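Local structure of hypothetical protein TM1010 (Thermotoga maritima, 2F4P) at residues F80-G85 with V104-A109; F28-V33 with R60-S65; G68-I73 with V97-N102; I73-K78 with V116-S121. The protein is of unknown function but belongs to the cupin superfamily, whose members share a small barrel of antiparallel beta strands. All blocks are in the same frame, centred on the assembly; numbering follows the deposited sequence.

Contact 1. Residues F80-G85 with V104-A109; sequences FYQERG and VHWHGA. With EDO (1,2-ethanediol), chain F; EDO (1,2-ethanediol), chain G.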
# COMPACT_ATOMS: atom_id res chain seq x y z
N PHE A 80 -5.59 -14.02 -9.77
CA PHE A 80 -6.96 -13.82 -10.19
C PHE A 80 -7.74 -13.12 -9.10
O PHE A 80 -7.50 -13.34 -7.91
CB PHE A 80 -7.64 -15.15 -10.49
CG PHE A 80 -7.12 -15.80 -11.70
CD1 PHE A 80 -5.95 -16.55 -11.64
CD2 PHE A 80 -7.75 -15.64 -12.91
CE1 PHE A 80 -5.44 -17.15 -12.80
CE2 PHE A 80 -7.25 -16.23 -14.05
CZ PHE A 80 -6.09 -16.99 -13.99
N TYR A 81 -8.65 -12.26 -9.56
CA TYR A 81 -9.65 -11.60 -8.75
C TYR A 81 -11.03 -11.87 -9.37
O TYR A 81 -11.20 -11.74 -10.56
CB TYR A 81 -9.39 -10.10 -8.69
CG TYR A 81 -10.51 -9.26 -8.11
CD1 TYR A 81 -10.81 -9.27 -6.75
CD2 TYR A 81 -11.31 -8.46 -8.94
CE1 TYR A 81 -11.81 -8.50 -6.23
CE2 TYR A 81 -12.34 -7.69 -8.41
CZ TYR A 81 -12.59 -7.71 -7.05
OH TYR A 81 -13.60 -6.94 -6.51
N GLN A 82 -12.00 -12.25 -8.55
CA GLN A 82 -13.33 -12.51 -9.04
C GLN A 82 -14.39 -12.05 -8.07
O GLN A 82 -14.36 -12.42 -6.89
CB GLN A 82 -13.53 -13.98 -9.32
CG GLN A 82 -14.94 -14.31 -9.87
CD GLN A 82 -15.04 -15.72 -10.43
OE1 GLN A 82 -14.73 -16.70 -9.74
NE2 GLN A 82 -15.48 -15.84 -11.68
N GLU A 83 -15.35 -11.28 -8.59
CA GLU A 83 -16.57 -10.93 -7.88
C GLU A 83 -17.66 -11.96 -8.12
O GLU A 83 -17.75 -12.56 -9.19
CB GLU A 83 -17.03 -9.53 -8.32
CG GLU A 83 -16.02 -8.46 -7.93
CD GLU A 83 -16.31 -7.09 -8.45
OE1 GLU A 83 -17.38 -6.91 -9.05
OE2 GLU A 83 -15.48 -6.18 -8.19
N ARG A 84 -18.49 -12.18 -7.11
CA ARG A 84 -19.60 -13.13 -7.21
C ARG A 84 -20.40 -12.88 -8.49
O ARG A 84 -20.86 -11.77 -8.73
CB ARG A 84 -20.48 -12.98 -5.97
CG ARG A 84 -21.53 -14.01 -5.80
CD ARG A 84 -21.48 -14.56 -4.36
NE ARG A 84 -20.78 -15.82 -4.38
CZ ARG A 84 -20.45 -16.58 -3.34
NH1 ARG A 84 -20.68 -16.26 -2.08
NH2 ARG A 84 -19.83 -17.70 -3.62
N GLY A 85 -20.54 -13.91 -9.31
CA GLY A 85 -21.37 -13.84 -10.51
C GLY A 85 -20.75 -13.14 -11.70
O GLY A 85 -21.42 -12.93 -12.71
N VAL A 104 -18.81 -9.14 -2.69
CA VAL A 104 -18.35 -10.49 -2.37
C VAL A 104 -17.37 -10.95 -3.45
O VAL A 104 -17.66 -10.83 -4.63
CB VAL A 104 -19.52 -11.46 -2.15
CG1 VAL A 104 -18.97 -12.90 -1.95
CG2 VAL A 104 -20.35 -11.00 -0.94
N HIS A 105 -16.19 -11.41 -3.04
CA HIS A 105 -15.13 -11.68 -4.03
C HIS A 105 -14.13 -12.69 -3.43
O HIS A 105 -14.18 -13.03 -2.24
CB HIS A 105 -14.39 -10.39 -4.35
CG HIS A 105 -13.60 -9.90 -3.19
ND1 HIS A 105 -14.18 -9.20 -2.15
CD2 HIS A 105 -12.31 -10.11 -2.83
CE1 HIS A 105 -13.27 -8.95 -1.23
NE2 HIS A 105 -12.14 -9.50 -1.61
N TRP A 106 -13.27 -13.20 -4.28
CA TRP A 106 -12.07 -13.89 -3.80
C TRP A 106 -10.90 -13.41 -4.62
O TRP A 106 -11.10 -12.86 -5.72
CB TRP A 106 -12.21 -15.41 -3.89
CG TRP A 106 -12.36 -15.95 -5.29
CD1 TRP A 106 -13.52 -16.10 -5.96
CD2 TRP A 106 -11.32 -16.40 -6.18
NE1 TRP A 106 -13.29 -16.64 -7.20
CE2 TRP A 106 -11.94 -16.82 -7.37
CE3 TRP A 106 -9.92 -16.53 -6.06
CZ2 TRP A 106 -11.22 -17.36 -8.46
CZ3 TRP A 106 -9.20 -17.05 -7.14
CH2 TRP A 106 -9.85 -17.46 -8.32
N HIS A 107 -9.70 -13.60 -4.09
CA HIS A 107 -8.50 -13.43 -4.91
C HIS A 107 -7.49 -14.49 -4.57
O HIS A 107 -7.54 -15.12 -3.52
CB HIS A 107 -7.89 -12.01 -4.74
CG HIS A 107 -7.76 -11.53 -3.33
ND1 HIS A 107 -6.54 -11.46 -2.68
CD2 HIS A 107 -8.68 -11.06 -2.45
CE1 HIS A 107 -6.72 -11.00 -1.46
NE2 HIS A 107 -8.01 -10.77 -1.28
N GLY A 108 -6.52 -14.67 -5.45
CA GLY A 108 -5.51 -15.67 -5.19
C GLY A 108 -4.59 -15.89 -6.35
O GLY A 108 -4.63 -15.19 -7.34
N ALA A 109 -3.77 -16.93 -6.22
CA ALA A 109 -2.74 -17.16 -7.20
C ALA A 109 -3.30 -17.87 -8.40
O ALA A 109 -4.38 -18.49 -8.36
CB ALA A 109 -1.63 -17.97 -6.60
C1 EDO F . -14.43 -8.05 -11.88
O1 EDO F . -13.24 -7.28 -12.09
C2 EDO F . -13.92 -9.42 -11.47
O2 EDO F . -14.99 -10.34 -11.26
C1 EDO G . -14.41 -17.21 -14.53
O1 EDO G . -14.20 -16.02 -15.26
C2 EDO G . -15.86 -17.58 -14.38
O2 EDO G . -15.94 -18.45 -13.25

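Contact 2. Residues F28-V33 with R60-S65; sequences FFTGNV and RTHWHS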
# COMPACT_ATOMS: atom_id res chain seq x y z
N PHE A 28 -9.94 -19.25 6.46
CA PHE A 28 -10.11 -18.15 5.51
C PHE A 28 -9.48 -18.36 4.14
O PHE A 28 -9.77 -17.60 3.23
CB PHE A 28 -9.48 -16.88 6.09
CG PHE A 28 -9.84 -16.62 7.51
CD1 PHE A 28 -11.16 -16.32 7.86
CD2 PHE A 28 -8.88 -16.70 8.51
CE1 PHE A 28 -11.51 -16.09 9.17
CE2 PHE A 28 -9.23 -16.48 9.83
CZ PHE A 28 -10.55 -16.17 10.16
N PHE A 29 -8.57 -19.34 4.04
CA PHE A 29 -7.78 -19.58 2.83
C PHE A 29 -7.83 -21.03 2.42
O PHE A 29 -7.90 -21.92 3.25
CB PHE A 29 -6.32 -19.21 3.06
CG PHE A 29 -6.10 -17.78 3.46
CD1 PHE A 29 -6.07 -16.78 2.51
CD2 PHE A 29 -5.90 -17.43 4.80
CE1 PHE A 29 -5.87 -15.46 2.87
CE2 PHE A 29 -5.70 -16.10 5.17
CZ PHE A 29 -5.69 -15.12 4.20
N THR A 30 -7.73 -21.26 1.11
CA THR A 30 -7.51 -22.56 0.51
C THR A 30 -6.07 -22.61 0.05
O THR A 30 -5.58 -21.70 -0.62
CB THR A 30 -8.42 -22.75 -0.73
OG1 THR A 30 -9.79 -22.67 -0.33
CG2 THR A 30 -8.15 -24.06 -1.43
N GLY A 31 -5.36 -23.66 0.45
CA GLY A 31 -3.95 -23.77 0.10
C GLY A 31 -2.99 -22.97 0.98
O GLY A 31 -3.35 -22.53 2.08
N ASN A 32 -1.76 -22.80 0.49
CA ASN A 32 -0.67 -22.26 1.29
C ASN A 32 -0.53 -20.77 1.03
O ASN A 32 -0.25 -20.36 -0.09
CB ASN A 32 0.64 -22.99 0.98
CG ASN A 32 0.59 -24.44 1.42
OD1 ASN A 32 0.02 -24.75 2.48
ND2 ASN A 32 1.16 -25.33 0.61
N VAL A 33 -0.72 -19.99 2.09
CA VAL A 33 -0.72 -18.52 2.01
C VAL A 33 0.05 -18.02 3.22
O VAL A 33 -0.06 -18.61 4.29
CB VAL A 33 -2.16 -17.99 2.10
CG1 VAL A 33 -2.21 -16.43 2.11
CG2 VAL A 33 -3.00 -18.54 0.97
N ARG A 60 -5.81 -19.46 -2.53
CA ARG A 60 -6.73 -18.34 -2.65
C ARG A 60 -7.57 -18.16 -1.42
O ARG A 60 -7.76 -19.09 -0.62
CB ARG A 60 -7.66 -18.54 -3.84
CG ARG A 60 -8.74 -19.60 -3.70
CD ARG A 60 -8.38 -20.84 -4.38
NE ARG A 60 -9.42 -21.89 -4.35
CZ ARG A 60 -9.24 -23.11 -4.86
NH1 ARG A 60 -8.08 -23.45 -5.40
NH2 ARG A 60 -10.21 -24.01 -4.80
N THR A 61 -8.14 -16.98 -1.30
CA THR A 61 -9.03 -16.71 -0.22
C THR A 61 -10.32 -17.49 -0.44
O THR A 61 -10.67 -17.89 -1.58
CB THR A 61 -9.40 -15.18 -0.15
OG1 THR A 61 -10.21 -14.82 -1.28
CG2 THR A 61 -8.17 -14.32 -0.16
N HIS A 62 -11.05 -17.69 0.65
CA HIS A 62 -12.48 -17.99 0.54
C HIS A 62 -13.22 -16.79 -0.05
O HIS A 62 -12.67 -15.67 -0.13
CB HIS A 62 -13.03 -18.31 1.93
CG HIS A 62 -12.50 -19.58 2.51
ND1 HIS A 62 -12.93 -20.08 3.71
CD2 HIS A 62 -11.57 -20.45 2.04
CE1 HIS A 62 -12.29 -21.21 3.96
NE2 HIS A 62 -11.46 -21.45 2.97
N TRP A 63 -14.47 -17.00 -0.44
CA TRP A 63 -15.35 -15.85 -0.72
C TRP A 63 -15.52 -15.00 0.54
O TRP A 63 -15.73 -15.54 1.64
CB TRP A 63 -16.72 -16.32 -1.19
CG TRP A 63 -16.77 -17.03 -2.50
CD1 TRP A 63 -16.80 -18.38 -2.69
CD2 TRP A 63 -16.81 -16.44 -3.82
NE1 TRP A 63 -16.88 -18.67 -4.02
CE2 TRP A 63 -16.86 -17.50 -4.74
CE3 TRP A 63 -16.76 -15.13 -4.30
CZ2 TRP A 63 -16.92 -17.29 -6.12
CZ3 TRP A 63 -16.83 -14.92 -5.68
CH2 TRP A 63 -16.92 -15.99 -6.56
N HIS A 64 -15.48 -13.68 0.38
CA HIS A 64 -15.68 -12.79 1.49
C HIS A 64 -15.95 -11.36 1.00
O HIS A 64 -15.81 -11.06 -0.18
CB HIS A 64 -14.45 -12.83 2.41
CG HIS A 64 -13.19 -12.31 1.79
ND1 HIS A 64 -12.57 -12.91 0.70
CD2 HIS A 64 -12.39 -11.29 2.16
CE1 HIS A 64 -11.47 -12.24 0.42
NE2 HIS A 64 -11.33 -11.25 1.29
N SER A 65 -16.30 -10.50 1.93
CA SER A 65 -16.47 -9.08 1.67
C SER A 65 -15.97 -8.27 2.88
O SER A 65 -15.90 -8.77 4.02
CB SER A 65 -17.95 -8.76 1.38
OG SER A 65 -18.75 -8.88 2.56
O HOH W 1 -10.17 -23.77 3.41
O HOH W 2 -11.22 -20.69 -1.49

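Contact 3. Residues G68-I73 with V97-N102; sequences GGQILI and VEIPPN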
# COMPACT_ATOMS: atom_id res chain seq x y z
N GLY A 68 -15.90 -1.95 4.57
CA GLY A 68 -15.24 -0.72 4.21
C GLY A 68 -14.54 -0.74 2.88
O GLY A 68 -14.01 0.29 2.45
N GLY A 69 -14.49 -1.88 2.23
CA GLY A 69 -13.78 -1.96 0.95
C GLY A 69 -12.33 -2.42 1.14
O GLY A 69 -11.82 -2.60 2.28
N GLN A 70 -11.67 -2.62 0.01
CA GLN A 70 -10.29 -3.12 0.01
C GLN A 70 -9.62 -2.69 -1.28
O GLN A 70 -10.28 -2.56 -2.32
CB GLN A 70 -10.34 -4.66 0.18
CG GLN A 70 -8.98 -5.39 0.18
CD GLN A 70 -9.11 -6.92 0.46
OE1 GLN A 70 -10.01 -7.62 -0.07
NE2 GLN A 70 -8.24 -7.42 1.32
N ILE A 71 -8.30 -2.45 -1.21
CA ILE A 71 -7.47 -2.12 -2.36
C ILE A 71 -6.34 -3.16 -2.42
O ILE A 71 -5.67 -3.39 -1.40
CB ILE A 71 -6.88 -0.70 -2.24
CG1 ILE A 71 -8.00 0.37 -2.32
CG2 ILE A 71 -5.82 -0.44 -3.34
CD1 ILE A 71 -7.59 1.69 -1.71
N LEU A 72 -6.14 -3.78 -3.57
CA LEU A 72 -5.01 -4.69 -3.77
C LEU A 72 -4.01 -4.05 -4.73
O LEU A 72 -4.40 -3.41 -5.71
CB LEU A 72 -5.44 -6.01 -4.40
CG LEU A 72 -6.67 -6.71 -3.82
CD1 LEU A 72 -6.85 -8.04 -4.52
CD2 LEU A 72 -6.53 -6.91 -2.33
N ILE A 73 -2.73 -4.22 -4.41
CA ILE A 73 -1.64 -3.73 -5.23
C ILE A 73 -0.70 -4.90 -5.47
O ILE A 73 -0.06 -5.36 -4.53
CB ILE A 73 -0.87 -2.60 -4.54
CG1 ILE A 73 -1.82 -1.45 -4.18
CG2 ILE A 73 0.24 -2.12 -5.43
CD1 ILE A 73 -1.18 -0.38 -3.30
N VAL A 97 -6.39 -3.23 -7.79
CA VAL A 97 -7.78 -3.65 -7.72
C VAL A 97 -8.53 -2.87 -6.64
O VAL A 97 -8.16 -2.92 -5.46
CB VAL A 97 -7.89 -5.15 -7.39
CG1 VAL A 97 -9.34 -5.59 -7.50
CG2 VAL A 97 -6.98 -5.95 -8.29
N GLU A 98 -9.55 -2.13 -7.07
CA GLU A 98 -10.45 -1.44 -6.14
C GLU A 98 -11.66 -2.32 -5.86
O GLU A 98 -12.46 -2.59 -6.77
CB GLU A 98 -10.90 -0.13 -6.75
CG GLU A 98 -9.79 0.88 -6.89
CD GLU A 98 -10.29 2.21 -7.43
OE1 GLU A 98 -11.52 2.42 -7.56
OE2 GLU A 98 -9.42 3.03 -7.73
N ILE A 99 -11.77 -2.79 -4.63
CA ILE A 99 -12.85 -3.70 -4.24
C ILE A 99 -13.86 -2.93 -3.41
O ILE A 99 -13.59 -2.60 -2.24
CB ILE A 99 -12.32 -4.91 -3.46
CG1 ILE A 99 -11.16 -5.57 -4.22
CG2 ILE A 99 -13.46 -5.92 -3.15
CD1 ILE A 99 -10.45 -6.65 -3.46
N PRO A 100 -15.03 -2.62 -3.99
CA PRO A 100 -15.92 -1.76 -3.25
C PRO A 100 -16.52 -2.38 -1.99
O PRO A 100 -16.55 -3.61 -1.84
CB PRO A 100 -17.02 -1.39 -4.27
CG PRO A 100 -16.49 -1.81 -5.58
CD PRO A 100 -15.61 -2.97 -5.30
N PRO A 101 -16.98 -1.51 -1.08
CA PRO A 101 -17.64 -1.96 0.14
C PRO A 101 -18.69 -3.05 -0.13
O PRO A 101 -19.50 -2.89 -1.04
CB PRO A 101 -18.28 -0.69 0.67
CG PRO A 101 -17.35 0.39 0.19
CD PRO A 101 -16.98 -0.05 -1.19
N ASN A 102 -18.60 -4.15 0.63
CA ASN A 102 -19.57 -5.24 0.66
C ASN A 102 -19.62 -6.12 -0.57
O ASN A 102 -20.40 -7.08 -0.59
CB ASN A 102 -20.97 -4.73 0.98
CG ASN A 102 -21.00 -3.88 2.20
OD1 ASN A 102 -20.61 -4.34 3.29
ND2 ASN A 102 -21.39 -2.64 2.04

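Contact 4. Residues I73-K78 with V116-S121; sequences IVTRGK and VHIGIS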
# COMPACT_ATOMS: atom_id res chain seq x y z
N ILE A 73 -2.73 -4.22 -4.41
CA ILE A 73 -1.64 -3.73 -5.23
C ILE A 73 -0.70 -4.90 -5.47
O ILE A 73 -0.06 -5.36 -4.53
CB ILE A 73 -0.87 -2.60 -4.54
CG1 ILE A 73 -1.82 -1.45 -4.18
CG2 ILE A 73 0.24 -2.12 -5.43
CD1 ILE A 73 -1.18 -0.38 -3.30
N VAL A 74 -0.67 -5.40 -6.70
CA VAL A 74 0.08 -6.60 -7.04
C VAL A 74 1.53 -6.26 -7.27
O VAL A 74 1.85 -5.39 -8.08
CB VAL A 74 -0.52 -7.28 -8.29
CG1 VAL A 74 0.22 -8.59 -8.60
CG2 VAL A 74 -2.02 -7.51 -8.08
N THR A 75 2.41 -6.95 -6.55
CA THR A 75 3.84 -6.66 -6.63
C THR A 75 4.64 -7.71 -7.37
O THR A 75 5.74 -7.43 -7.82
CB THR A 75 4.46 -6.46 -5.22
OG1 THR A 75 4.28 -7.65 -4.43
CG2 THR A 75 3.80 -5.33 -4.51
N ARG A 76 4.09 -8.92 -7.52
CA ARG A 76 4.81 -9.99 -8.17
C ARG A 76 3.89 -11.12 -8.59
O ARG A 76 2.92 -11.44 -7.90
CB ARG A 76 5.88 -10.51 -7.21
CG ARG A 76 6.57 -11.79 -7.61
CD ARG A 76 7.95 -11.80 -7.02
NE ARG A 76 8.48 -13.12 -6.72
CZ ARG A 76 8.28 -13.78 -5.58
NH1 ARG A 76 7.50 -13.28 -4.63
NH2 ARG A 76 8.85 -14.97 -5.39
N GLY A 77 4.21 -11.74 -9.72
CA GLY A 77 3.57 -13.00 -10.09
C GLY A 77 2.30 -12.85 -10.89
O GLY A 77 2.14 -11.88 -11.63
N LYS A 78 1.39 -13.81 -10.75
CA LYS A 78 0.16 -13.88 -11.51
C LYS A 78 -0.95 -14.41 -10.62
O LYS A 78 -0.77 -15.39 -9.89
CB LYS A 78 0.32 -14.80 -12.73
CG LYS A 78 -0.93 -14.88 -13.62
CD LYS A 78 -0.68 -15.76 -14.86
CE LYS A 78 -1.95 -15.98 -15.67
NZ LYS A 78 -1.77 -17.09 -16.66
N VAL A 116 1.84 -12.26 -5.23
CA VAL A 116 2.21 -11.45 -4.08
C VAL A 116 1.57 -10.10 -4.25
O VAL A 116 1.67 -9.48 -5.33
CB VAL A 116 3.74 -11.24 -3.97
CG1 VAL A 116 4.10 -10.48 -2.66
CG2 VAL A 116 4.46 -12.60 -4.07
N HIS A 117 0.92 -9.63 -3.19
CA HIS A 117 0.32 -8.33 -3.24
C HIS A 117 0.26 -7.66 -1.86
O HIS A 117 0.29 -8.34 -0.82
CB HIS A 117 -1.08 -8.40 -3.90
CG HIS A 117 -2.15 -8.94 -3.01
ND1 HIS A 117 -2.77 -8.17 -2.05
CD2 HIS A 117 -2.72 -10.16 -2.95
CE1 HIS A 117 -3.66 -8.91 -1.41
NE2 HIS A 117 -3.66 -10.12 -1.95
N ILE A 118 0.21 -6.33 -1.89
CA ILE A 118 -0.14 -5.53 -0.74
C ILE A 118 -1.66 -5.43 -0.72
O ILE A 118 -2.31 -5.32 -1.77
CB ILE A 118 0.50 -4.11 -0.82
CG1 ILE A 118 2.04 -4.22 -0.72
CG2 ILE A 118 -0.03 -3.20 0.30
CD1 ILE A 118 2.78 -3.07 -1.36
N GLY A 119 -2.25 -5.56 0.46
CA GLY A 119 -3.68 -5.33 0.63
C GLY A 119 -3.91 -4.19 1.59
O GLY A 119 -3.19 -4.07 2.59
N ILE A 120 -4.90 -3.34 1.28
CA ILE A 120 -5.28 -2.23 2.14
C ILE A 120 -6.76 -2.42 2.48
O ILE A 120 -7.60 -2.41 1.57
CB ILE A 120 -5.08 -0.89 1.44
CG1 ILE A 120 -3.66 -0.77 0.90
CG2 ILE A 120 -5.37 0.26 2.39
CD1 ILE A 120 -3.42 0.39 -0.01
N SER A 121 -7.06 -2.67 3.75
CA SER A 121 -8.45 -2.68 4.22
C SER A 121 -8.80 -1.24 4.63
O SER A 121 -8.27 -0.72 5.61
CB SER A 121 -8.63 -3.62 5.40
OG SER A 121 -8.31 -4.94 5.06

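Contact 1. Residues F80-G85 with V104-A109
Gln82 and Trp106 form a hydrogen-bonded pair of the antiparallel strands 80-83 and 105-109, and their side chains add a bond of their own. Trp106 NE1 donates to Gln82 OE1 over 2.9 Å, reaching a lone pair in the plane of the amide, although amide and indole planes stand 74° apart. Gln82 CB also lies close, 3.4 Å from Trp106 NE1. The other end of the amide is engaged too: Gln82 NE2 bonds to Lys86 O and to O2 of the chain G 1,2-ethanediol, so the flat group is gripped at both ends. Trp106 CG stands between the backbone N and the carbonyl carbon (chi1 63°), which turns the indole toward the partner strand until its CH2 is 3.9 Å from Phe80 CB. On the opposite face of the sheet Tyr81 CE1 meets His105 CB at 3.7 Å, the two rings inclined to each other by 42°. Tyr81 OH donates to the anti lone pair of Glu83 OE2 at 2.6 Å, tying two neighbours on this face together. His105 ND1 is bonded to Val103 O, and His107 NE2 to an unknown ligand. Four backbone bonds join Phe80 to Gly108 and Gln82 to Trp106; a fifth, Arg84 N to Val104 O at 2.9 Å, prolongs the ladder past strand 80-83. In this cupin-type sheet strand 105-109 also pairs with strand 60-65, helix 137-144 packs on the face of Phe80, Gln82 and Trp106, and Tyr81 and His105 meet strand 96-99.

Contact 2. Residues F28-V33 with R60-S65
Thr30 lays its methyl group on Arg60: CG2 sits over the centre of one guanidinium face, 3.7 Å from CZ. The arginine reaches this position because its chain bends at chi2 (-101°) and then runs straight, and its planar end is held from outside, NH2 by Val135 O and NH1 by Gly58 O. The backbones of the same two residues make a hydrogen-bonded antiparallel pair, Thr30 N to Arg60 O at 2.8 Å and Arg60 N to Thr30 O at 3.0 Å. This is the short edge ladder by which strand 29-30 joins strand 60-65 in one sheet of the cupin barrel, with strand 105-109 on the other flank of 60-65. Beyond the pair, His62 N donates almost straight to Phe28 O over 2.9 Å, approaching from above the carbonyl plane. The imidazole of His62 then lies flat against the main chain, Phe28 C over the centre of one ring face. A water in the plane of that ring links His62 NE2, 2.7 Å away, to Phe29 O. A second water joins Thr30 OG1 to Thr61 O. Thr61 OG1 and His64 ND1 both donate to His62 O, from opposite faces of its plane.

Contact 3. Residues G68-I73 with V97-N102
Ile99 packs along Gln70 and ends against Leu72. Its CB lies 3.3 Å from Gln70 O, the carbonyl that accepts the backbone N-H of Ile99 itself. CG1, anti to the carbonyl carbon of its own residue (chi1 -51°), is still beside Gln70 O at 3.7 Å. The terminal CD1 touches both neighbours, 3.6 Å from Gln70 OE1 and 3.8 Å from Leu72 CG. The branch CG2 turns another way, to Tyr81 OH and the His105 ring. Gln70 runs alongside Ile99 in the same direction, fully extended, and its amide goes on to polar partners: NE2 bonds to Tyr51 OH and to an unknown ligand, OE1 weakly to His105 NE2. Next along this face Leu72 and Val97 lie side by side, CB to CB at 4.0 Å. Four backbone hydrogen bonds underlie the packing, two between Gln70 and Ile99 and two between Leu72 and Val97; between them Ile71 CA makes a C-H...O contact with Val97 O at 3.3 Å. Past the ladder Gly69 CA comes within 3.3 Å of Ile99 O, and Pro101 CG rests near Gly68 O. Strand 96-99 is one of the two outermost strands of its sheet within the chain, with 70-75 between it and 115-121. The face of Gln70, Leu72, Val97 and Ile99 meets strands 78-83 and 105-109 across the barrel, whereas Ile71 and Glu98 face Val39 and Phe46 of the second subunit.

Contact 4. Residues I73-K78 with V116-S121
A classic beta bulge interrupts the pairing of strands 70-75 and 115-121, where Thr75 and Arg76 both face Val116. Thr75 N donates to Val116 O at 2.9 Å. Arg76 N reaches Val116 O only weakly, at 3.3 Å, while Val116 N returns a bond to Arg76 O. The side chains clasp the valine by its two methyls: Thr75 OG1 lies 3.3 Å from Val116 CG1, and Arg76 crosses CG2 before its NH2 ends in a salt bridge with Glu114. Thr75 CG2 meets Ile118 CD1 at 4.0 Å, roughly at a right angle. Before the bulge the register is regular, with Ile73 and Ile118 joined by two backbone bonds. Ile118 O accepts twice, from Ile73 N and from His117 ND1; the latter, 2.9 Å away, stands almost directly above the carbonyl plane (84° out of it) and helps set the turn of the imidazole. His117 CB is 3.3 Å from Ile73 O. On the face of Ile73 and Ile118, Ile73 CD1 touches Ile120 CD1, and both Ile118 and Ile120 pack on their counterparts in the second subunit. At the bulge residue Arg76 and at Gly77 the chain turns a corner, passing from one sheet to the other as in a cupin barrel.

In the fold
From the N terminus, contact 2 closes first, bringing 60-65 back to 28-33 before any other contact opens. The chain then enters strand 70-75, which begins contact 3 and, through the shared Ile73, contact 4; it turns into strand 78-83 and opens contact 1. Strand 96-99 closes contact 3, strand 105-109 contact 1, and strand 115-121 contact 4. Contact 3 thus crosses contacts 1 and 4, while contact 1 falls wholly within the span of contact 4. Contacts 3 and 4 belong to one sheet, which faces the second subunit there, and contacts 1 and 2 to the other. A weak hydrogen bond of His105 with Gln70 and the meeting of the His107 and His117 rings link the two.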